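Local coordinates for Galactose/lactose metabolism regulatory protein GAL80 (Saccharomyces cerevisiae, PDB 3BTV) that binds the transcriptional activator GAL4 and so blocks expression of the galactose and lactose metabolic genes in the absence of an inducing sugar, at residues 38-41 and 42-46; 156-159 and 160-163; 361-364 and 365-369. The protein carries 1 engineered substitution. All coordinates share one frame; numbering follows the deposited sequence.

How the interactions relate
Each of the three contacts is local, made within one turn or two of a helix, and along the chain they come in series, none enclosing or crossing another. Interaction 1 occupies helix 39-45 of the N-terminal Rossmann fold. Interaction 2 follows strand 148-152, the last of the parallel sheet, and opens helix 159-169. Interaction 3 starts helix 363-380, far along the chain, and this helix lies against both of the others: His369 packs on Ala42 of interaction 1, and Tyr361 and Asn367 meet Pro159 of interaction 2. Interactions 1 and 2 do not touch; interaction 3 joins them.

Interaction 1: residues 38-41 and 42-46; sequences THYP and AILQL
Helix 39-45 is the crossover helix of a beta-alpha-beta unit in the Rossmann fold, linking the parallel strands 21-26 and 50-56, and Tyr40 and Leu44 meet on it one turn apart. Three successive backbone bonds hold the turn. Ile43 N donates to His39 O almost straight, with an angle of 173° at the hydrogen; Leu44 N to Tyr40 O is shorter, at 2.8 Å, but more bent; Gln45 N reaches Pro41 O at 3.1 Å. Pro41 has no N-H to give, which costs no main-chain bond in the first turn, and its carbonyl still accepts.

Thr38 stands at the N-cap without capping through its side chain; its OG1 bonds instead to Trp34 O. The buried ring of His39 finds its partners outside the helix: ND1 is bonded to Tyr372 OH and NE2 to Glu125 OE2, which ties the start of the helix to helix 363-380 and to the end of strand 121-125.

The partly exposed Tyr40 ring runs along the helix toward its C-terminal end because CG is anti to the backbone N (chi1 176°). Leu44 lies across it obliquely, with CB over one ring face. Its two methyls share the phenolic end: CD2 lies 3.8 Å from Tyr40 CE1, and CD1 3.6 Å from Tyr40 OH.

Interaction 2: residues 156-159 and 160-163; sequences RKSP and YILR
Ser158 meets the first turn of helix 159-169 with every atom of its short side chain. Its CB presses on Ile161 CG1 at 3.5 Å, tighter than usual for two carbons. One bond further, OG stands anti to the backbone N (chi1 160°), which swings it over the start of the helix, where the first N-H groups point back along the axis. There it accepts twice, both times weakly: from Tyr160 N at 3.1 Å, with a strongly bent angle of 126°, and from Ile161 N at 3.4 Å, much straighter. The same oxygen lies at the edge of the Tyr160 ring, near its plane, 3.7 Å from Tyr160 CD1. Ser158 is thus the N-cap of the helix, and its OG serves amides that have no preceding turn to bond to.

The main chain of Ser158 takes part as well. Leu162 N donates to Ser158 O at 3.0 Å, and Arg163 N repeats the pattern on Pro159 O. Leu162 folds back over this end of the helix, its CG 3.4 Å from Ser158 O and its CD2 against Arg156 O. Pro159 occupies the first helical position, where a proline costs no hydrogen bond.

The polar ends of the flanking side chains leave the turn. Arg156 forms a salt bridge with Asp219 and a hydrogen bond with Gln395, Lys157 NZ reaches Gly401 O, and Tyr160 OH accepts from Leu358 N. On the far side of Ser158, Asn367 of helix 363-380 packs against it. In so buried a setting, a neutral hydroxyl that two amides reach only weakly probably offsets a little of the cost of burying the helix start without bringing in a charge.

Interaction 3: residues 361-364 and 365-369; sequences YNAI and VGNIH
Asn367 OD1 takes a hydrogen bond from Tyr361 OH at 2.7 Å, with the phenol oxygen 19° off the plane of the amide carbonyl. On the tyrosine side, OD1 lies at the ring edge and in the ring plane; the ring and amide planes are turned 42° apart, and the two side chains cross at about a right angle. With chi1 at -180° the ring of Tyr361 swings out on the side of its own carbonyl carbon, which brings OH to Asn367 and sets the ring beside the first turn, with CZ 3.8 Å from Gly366 CA. Gly366, which has no side chain, lets Tyr361 and Asn362 O come this close to its CA and N.

This is the N-terminal turn of helix 363-380, with Asn362 at the N-cap position. Gly366 N bonds to Asn362 O at 2.6 Å, and Asn367 N to Ala363 O at 2.8 Å. The side chain of Asn367 starts close beside that second carbonyl, its CB 3.2 Å from Ala363 O. Val365 CG2 sits against the amide of Asn362, 3.4 Å from both its CG and its ND2.

A phenylalanine in place of Tyr361 would probably leave Asn367 OD1 without this donor and its amide freer to turn. Beyond the turn, Asn367 also touches Gln154 and Glu316, both in loops, and Ala363 packs on the same Glu316.

Interaction 1: residues 38-41 and 42-46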
loop_
_atom_site.group_PDB
_atom_site.type_symbol
_atom_site.label_atom_id
_atom_site.label_comp_id
_atom_site.label_asym_id
_atom_site.label_seq_id
_atom_site.Cartn_x
_atom_site.Cartn_y
_atom_site.Cartn_z
ATOM N N THR B 38 -19.832 -5.864 26.358
ATOM C CA THR B 38 -18.396 -6.120 26.412
ATOM C C THR B 38 -17.856 -6.064 27.829
ATOM O O THR B 38 -17.392 -7.064 28.359
ATOM C CB THR B 38 -17.609 -5.124 25.542
ATOM O OG1 THR B 38 -17.990 -3.782 25.884
ATOM C CG2 THR B 38 -17.889 -5.374 24.067
ATOM N N HIS B 39 -17.908 -4.887 28.437
ATOM C CA HIS B 39 -17.428 -4.732 29.804
ATOM C C HIS B 39 -18.182 -5.626 30.783
ATOM O O HIS B 39 -17.573 -6.292 31.621
ATOM C CB HIS B 39 -17.528 -3.274 30.250
ATOM C CG HIS B 39 -16.547 -2.374 29.574
ATOM N ND1 HIS B 39 -15.389 -1.945 30.185
ATOM C CD2 HIS B 39 -16.540 -1.835 28.333
ATOM C CE1 HIS B 39 -14.711 -1.176 29.350
ATOM N NE2 HIS B 39 -15.389 -1.093 28.219
ATOM N N TYR B 40 -19.505 -5.652 30.678
ATOM C CA TYR B 40 -20.296 -6.375 31.668
ATOM C C TYR B 40 -19.960 -7.867 31.725
ATOM O O TYR B 40 -19.626 -8.393 32.790
ATOM C CB TYR B 40 -21.800 -6.163 31.476
ATOM C CG TYR B 40 -22.624 -6.990 32.438
ATOM C CD1 TYR B 40 -23.452 -8.008 31.981
ATOM C CD2 TYR B 40 -22.547 -6.775 33.809
ATOM C CE1 TYR B 40 -24.199 -8.776 32.860
ATOM C CE2 TYR B 40 -23.294 -7.540 34.699
ATOM C CZ TYR B 40 -24.116 -8.540 34.219
ATOM O OH TYR B 40 -24.857 -9.303 35.100
ATOM N N PRO B 41 -20.057 -8.560 30.585
ATOM C CA PRO B 41 -19.712 -9.985 30.583
ATOM C C PRO B 41 -18.369 -10.256 31.265
ATOM O O PRO B 41 -18.255 -11.201 32.044
ATOM C CB PRO B 41 -19.637 -10.314 29.089
ATOM C CG PRO B 41 -20.627 -9.386 28.468
ATOM C CD PRO B 41 -20.536 -8.103 29.267
ATOM N N ALA B 42 -17.369 -9.424 30.985
ATOM C CA ALA B 42 -16.054 -9.574 31.604
ATOM C C ALA B 42 -16.118 -9.482 33.129
ATOM O O ALA B 42 -15.656 -10.379 33.837
ATOM C CB ALA B 42 -15.089 -8.542 31.051
ATOM N N ILE B 43 -16.686 -8.392 33.632
ATOM C CA ILE B 43 -16.788 -8.183 35.071
ATOM C C ILE B 43 -17.627 -9.274 35.735
ATOM O O ILE B 43 -17.409 -9.623 36.900
ATOM C CB ILE B 43 -17.399 -6.805 35.392
ATOM C CG1 ILE B 43 -16.554 -5.690 34.770
ATOM C CG2 ILE B 43 -17.539 -6.616 36.902
ATOM C CD1 ILE B 43 -17.071 -4.296 35.061
ATOM N N LEU B 44 -18.584 -9.810 34.984
ATOM C CA LEU B 44 -19.471 -10.847 35.496
ATOM C C LEU B 44 -18.682 -12.119 35.782
ATOM O O LEU B 44 -18.903 -12.795 36.788
ATOM C CB LEU B 44 -20.579 -11.131 34.483
ATOM C CG LEU B 44 -21.697 -12.082 34.908
ATOM C CD1 LEU B 44 -22.324 -11.624 36.216
ATOM C CD2 LEU B 44 -22.745 -12.180 33.812
ATOM N N GLN B 45 -17.747 -12.424 34.893
ATOM C CA GLN B 45 -16.959 -13.646 34.985
ATOM C C GLN B 45 -15.869 -13.546 36.055
ATOM O O GLN B 45 -15.497 -14.542 36.678
ATOM C CB GLN B 45 -16.346 -13.964 33.623
ATOM C CG GLN B 45 -16.050 -15.436 33.403
ATOM C CD GLN B 45 -16.051 -15.804 31.935
ATOM O OE1 GLN B 45 -16.246 -14.950 31.071
ATOM N NE2 GLN B 45 -15.840 -17.082 31.643
ATOM N N LEU B 46 -15.362 -12.337 36.264
ATOM C CA LEU B 46 -14.344 -12.098 37.279
ATOM C C LEU B 46 -14.984 -11.487 38.521
ATOM O O LEU B 46 -14.459 -10.541 39.114
ATOM C CB LEU B 46 -13.250 -11.189 36.716
ATOM C CG LEU B 46 -12.646 -11.709 35.407
ATOM C CD1 LEU B 46 -11.897 -10.620 34.639
ATOM C CD2 LEU B 46 -11.745 -12.914 35.665
#

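Interaction 2: residues 156-159 and 160-163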
loop_
_atom_site.group_PDB
_atom_site.type_symbol
_atom_site.label_atom_id
_atom_site.label_comp_id
_atom_site.label_asym_id
_atom_site.label_seq_id
_atom_site.Cartn_x
_atom_site.Cartn_y
_atom_site.Cartn_z
ATOM N N ARG B 156 -4.335 -4.992 21.955
ATOM C CA ARG B 156 -3.063 -5.407 22.526
ATOM C C ARG B 156 -3.214 -6.691 23.351
ATOM O O ARG B 156 -2.217 -7.305 23.729
ATOM C CB ARG B 156 -2.486 -4.293 23.406
ATOM C CG ARG B 156 -2.131 -3.015 22.661
ATOM C CD ARG B 156 -1.509 -1.972 23.601
ATOM N NE ARG B 156 -0.782 -0.962 22.834
ATOM C CZ ARG B 156 0.320 -0.349 23.251
ATOM N NH1 ARG B 156 0.836 -0.648 24.433
ATOM N NH2 ARG B 156 0.921 0.543 22.474
ATOM N N LYS B 157 -4.459 -7.080 23.637
ATOM C CA LYS B 157 -4.754 -8.257 24.464
ATOM C C LYS B 157 -5.301 -9.423 23.649
ATOM O O LYS B 157 -5.658 -10.458 24.200
ATOM C CB LYS B 157 -5.776 -7.918 25.560
ATOM C CG LYS B 157 -5.232 -7.072 26.692
ATOM C CD LYS B 157 -3.996 -7.691 27.342
ATOM C CE LYS B 157 -3.290 -6.655 28.212
ATOM N NZ LYS B 157 -1.922 -7.051 28.652
ATOM N N SER B 158 -5.399 -9.249 22.340
ATOM C CA SER B 158 -5.822 -10.348 21.478
ATOM C C SER B 158 -4.801 -11.484 21.525
ATOM O O SER B 158 -3.596 -11.243 21.580
ATOM C CB SER B 158 -5.978 -9.875 20.036
ATOM O OG SER B 158 -5.926 -10.975 19.133
ATOM N N PRO B 159 -5.281 -12.732 21.494
ATOM C CA PRO B 159 -4.345 -13.859 21.539
ATOM C C PRO B 159 -3.527 -13.898 20.252
ATOM O O PRO B 159 -2.368 -14.303 20.263
ATOM C CB PRO B 159 -5.267 -15.087 21.627
ATOM C CG PRO B 159 -6.616 -14.545 22.032
ATOM C CD PRO B 159 -6.684 -13.172 21.444
ATOM N N TYR B 160 -4.132 -13.485 19.147
ATOM C CA TYR B 160 -3.412 -13.415 17.871
ATOM C C TYR B 160 -2.286 -12.387 17.873
ATOM O O TYR B 160 -1.174 -12.658 17.406
ATOM C CB TYR B 160 -4.385 -13.114 16.743
ATOM C CG TYR B 160 -5.466 -14.169 16.622
ATOM C CD1 TYR B 160 -6.762 -13.934 17.081
ATOM C CD2 TYR B 160 -5.186 -15.403 16.055
ATOM C CE1 TYR B 160 -7.757 -14.917 16.968
ATOM C CE2 TYR B 160 -6.167 -16.390 15.940
ATOM C CZ TYR B 160 -7.443 -16.149 16.404
ATOM O OH TYR B 160 -8.405 -17.133 16.274
ATOM N N ILE B 161 -2.584 -11.203 18.393
ATOM C CA ILE B 161 -1.587 -10.149 18.489
ATOM C C ILE B 161 -0.426 -10.579 19.378
ATOM O O ILE B 161 0.732 -10.428 19.004
ATOM C CB ILE B 161 -2.206 -8.848 19.065
ATOM C CG1 ILE B 161 -3.396 -8.410 18.218
ATOM C CG2 ILE B 161 -1.177 -7.739 19.130
ATOM C CD1 ILE B 161 -3.113 -8.380 16.755
ATOM N N LEU B 162 -0.733 -11.123 20.553
ATOM C CA LEU B 162 0.326 -11.519 21.479
ATOM C C LEU B 162 1.198 -12.636 20.894
ATOM O O LEU B 162 2.413 -12.611 21.041
ATOM C CB LEU B 162 -0.268 -11.937 22.828
ATOM C CG LEU B 162 -0.852 -10.738 23.581
ATOM C CD1 LEU B 162 -1.663 -11.206 24.770
ATOM C CD2 LEU B 162 0.274 -9.803 24.009
ATOM N N ARG B 163 0.579 -13.609 20.225
ATOM C CA ARG B 163 1.346 -14.670 19.558
ATOM C C ARG B 163 2.263 -14.070 18.481
ATOM O O ARG B 163 3.446 -14.398 18.405
ATOM C CB ARG B 163 0.421 -15.726 18.938
ATOM C CG ARG B 163 -0.116 -16.764 19.930
ATOM C CD ARG B 163 0.751 -18.030 19.981
ATOM N NE ARG B 163 0.123 -19.109 20.751
ATOM C CZ ARG B 163 0.522 -20.382 20.743
ATOM N NH1 ARG B 163 1.554 -20.757 19.997
ATOM N NH2 ARG B 163 -0.115 -21.285 21.479
#

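Interaction 3: residues 361-364 and 365-369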
loop_
_atom_site.group_PDB
_atom_site.type_symbol
_atom_site.label_atom_id
_atom_site.label_comp_id
_atom_site.label_asym_id
_atom_site.label_seq_id
_atom_site.Cartn_x
_atom_site.Cartn_y
_atom_site.Cartn_z
ATOM N N TYR B 361 -13.782 -18.154 19.039
ATOM C CA TYR B 361 -13.299 -17.089 19.910
ATOM C C TYR B 361 -14.068 -15.818 19.614
ATOM O O TYR B 361 -14.147 -15.377 18.469
ATOM C CB TYR B 361 -11.793 -16.854 19.758
ATOM C CG TYR B 361 -11.248 -15.758 20.654
ATOM C CD1 TYR B 361 -11.182 -15.912 22.035
ATOM C CD2 TYR B 361 -10.791 -14.569 20.114
ATOM C CE1 TYR B 361 -10.671 -14.897 22.843
ATOM C CE2 TYR B 361 -10.280 -13.562 20.910
ATOM C CZ TYR B 361 -10.215 -13.727 22.258
ATOM O OH TYR B 361 -9.707 -12.700 23.016
ATOM N N ASN B 362 -14.654 -15.243 20.656
ATOM C CA ASN B 362 -15.344 -13.978 20.526
ATOM C C ASN B 362 -14.364 -12.859 20.826
ATOM O O ASN B 362 -14.117 -12.540 21.987
ATOM C CB ASN B 362 -16.517 -13.936 21.499
ATOM C CG ASN B 362 -17.462 -12.796 21.220
ATOM O OD1 ASN B 362 -17.116 -11.826 20.536
ATOM N ND2 ASN B 362 -18.671 -12.902 21.750
ATOM N N ALA B 363 -13.788 -12.282 19.776
ATOM C CA ALA B 363 -12.737 -11.293 19.941
ATOM C C ALA B 363 -13.286 -10.089 20.670
ATOM O O ALA B 363 -12.621 -9.504 21.525
ATOM C CB ALA B 363 -12.187 -10.875 18.588
ATOM N N ILE B 364 -14.512 -9.728 20.308
ATOM C CA ILE B 364 -15.208 -8.579 20.877
ATOM C C ILE B 364 -15.155 -8.561 22.399
ATOM O O ILE B 364 -14.632 -7.624 23.009
ATOM C CB ILE B 364 -16.682 -8.598 20.469
ATOM C CG1 ILE B 364 -16.805 -8.745 18.952
ATOM C CG2 ILE B 364 -17.385 -7.347 20.968
ATOM C CD1 ILE B 364 -18.178 -9.188 18.497
ATOM N N VAL B 365 -15.702 -9.611 22.998
ATOM C CA VAL B 365 -15.744 -9.737 24.446
ATOM C C VAL B 365 -14.441 -10.322 24.976
ATOM O O VAL B 365 -13.954 -9.926 26.033
ATOM C CB VAL B 365 -16.929 -10.625 24.888
ATOM C CG1 VAL B 365 -18.222 -10.075 24.331
ATOM C CG2 VAL B 365 -16.733 -12.053 24.415
ATOM N N GLY B 366 -13.886 -11.274 24.236
ATOM C CA GLY B 366 -12.629 -11.891 24.611
ATOM C C GLY B 366 -11.544 -10.863 24.874
ATOM O O GLY B 366 -10.917 -10.860 25.933
ATOM N N ASN B 367 -11.317 -9.977 23.913
ATOM C CA ASN B 367 -10.225 -9.029 24.053
ATOM C C ASN B 367 -10.414 -8.126 25.259
ATOM O O ASN B 367 -9.481 -7.926 26.039
ATOM C CB ASN B 367 -10.018 -8.234 22.768
ATOM C CG ASN B 367 -9.558 -9.116 21.628
ATOM O OD1 ASN B 367 -9.260 -10.284 21.839
ATOM N ND2 ASN B 367 -9.487 -8.561 20.418
ATOM N N ILE B 368 -11.623 -7.597 25.428
ATOM C CA ILE B 368 -11.908 -6.768 26.597
ATOM C C ILE B 368 -11.779 -7.589 27.877
ATOM O O ILE B 368 -11.354 -7.081 28.914
ATOM C CB ILE B 368 -13.313 -6.116 26.546
ATOM C CG1 ILE B 368 -13.305 -4.873 25.649
ATOM C CG2 ILE B 368 -13.743 -5.701 27.935
ATOM C CD1 ILE B 368 -13.226 -5.186 24.173
ATOM N N HIS B 369 -12.132 -8.866 27.798
ATOM C CA HIS B 369 -12.059 -9.724 28.973
ATOM C C HIS B 369 -10.613 -9.849 29.418
ATOM O O HIS B 369 -10.301 -9.754 30.606
ATOM C CB HIS B 369 -12.618 -11.113 28.666
ATOM C CG HIS B 369 -12.627 -12.028 29.852
ATOM N ND1 HIS B 369 -11.631 -12.950 30.091
ATOM C CD2 HIS B 369 -13.506 -12.150 30.876
ATOM C CE1 HIS B 369 -11.899 -13.607 31.206
ATOM N NE2 HIS B 369 -13.030 -13.139 31.702
#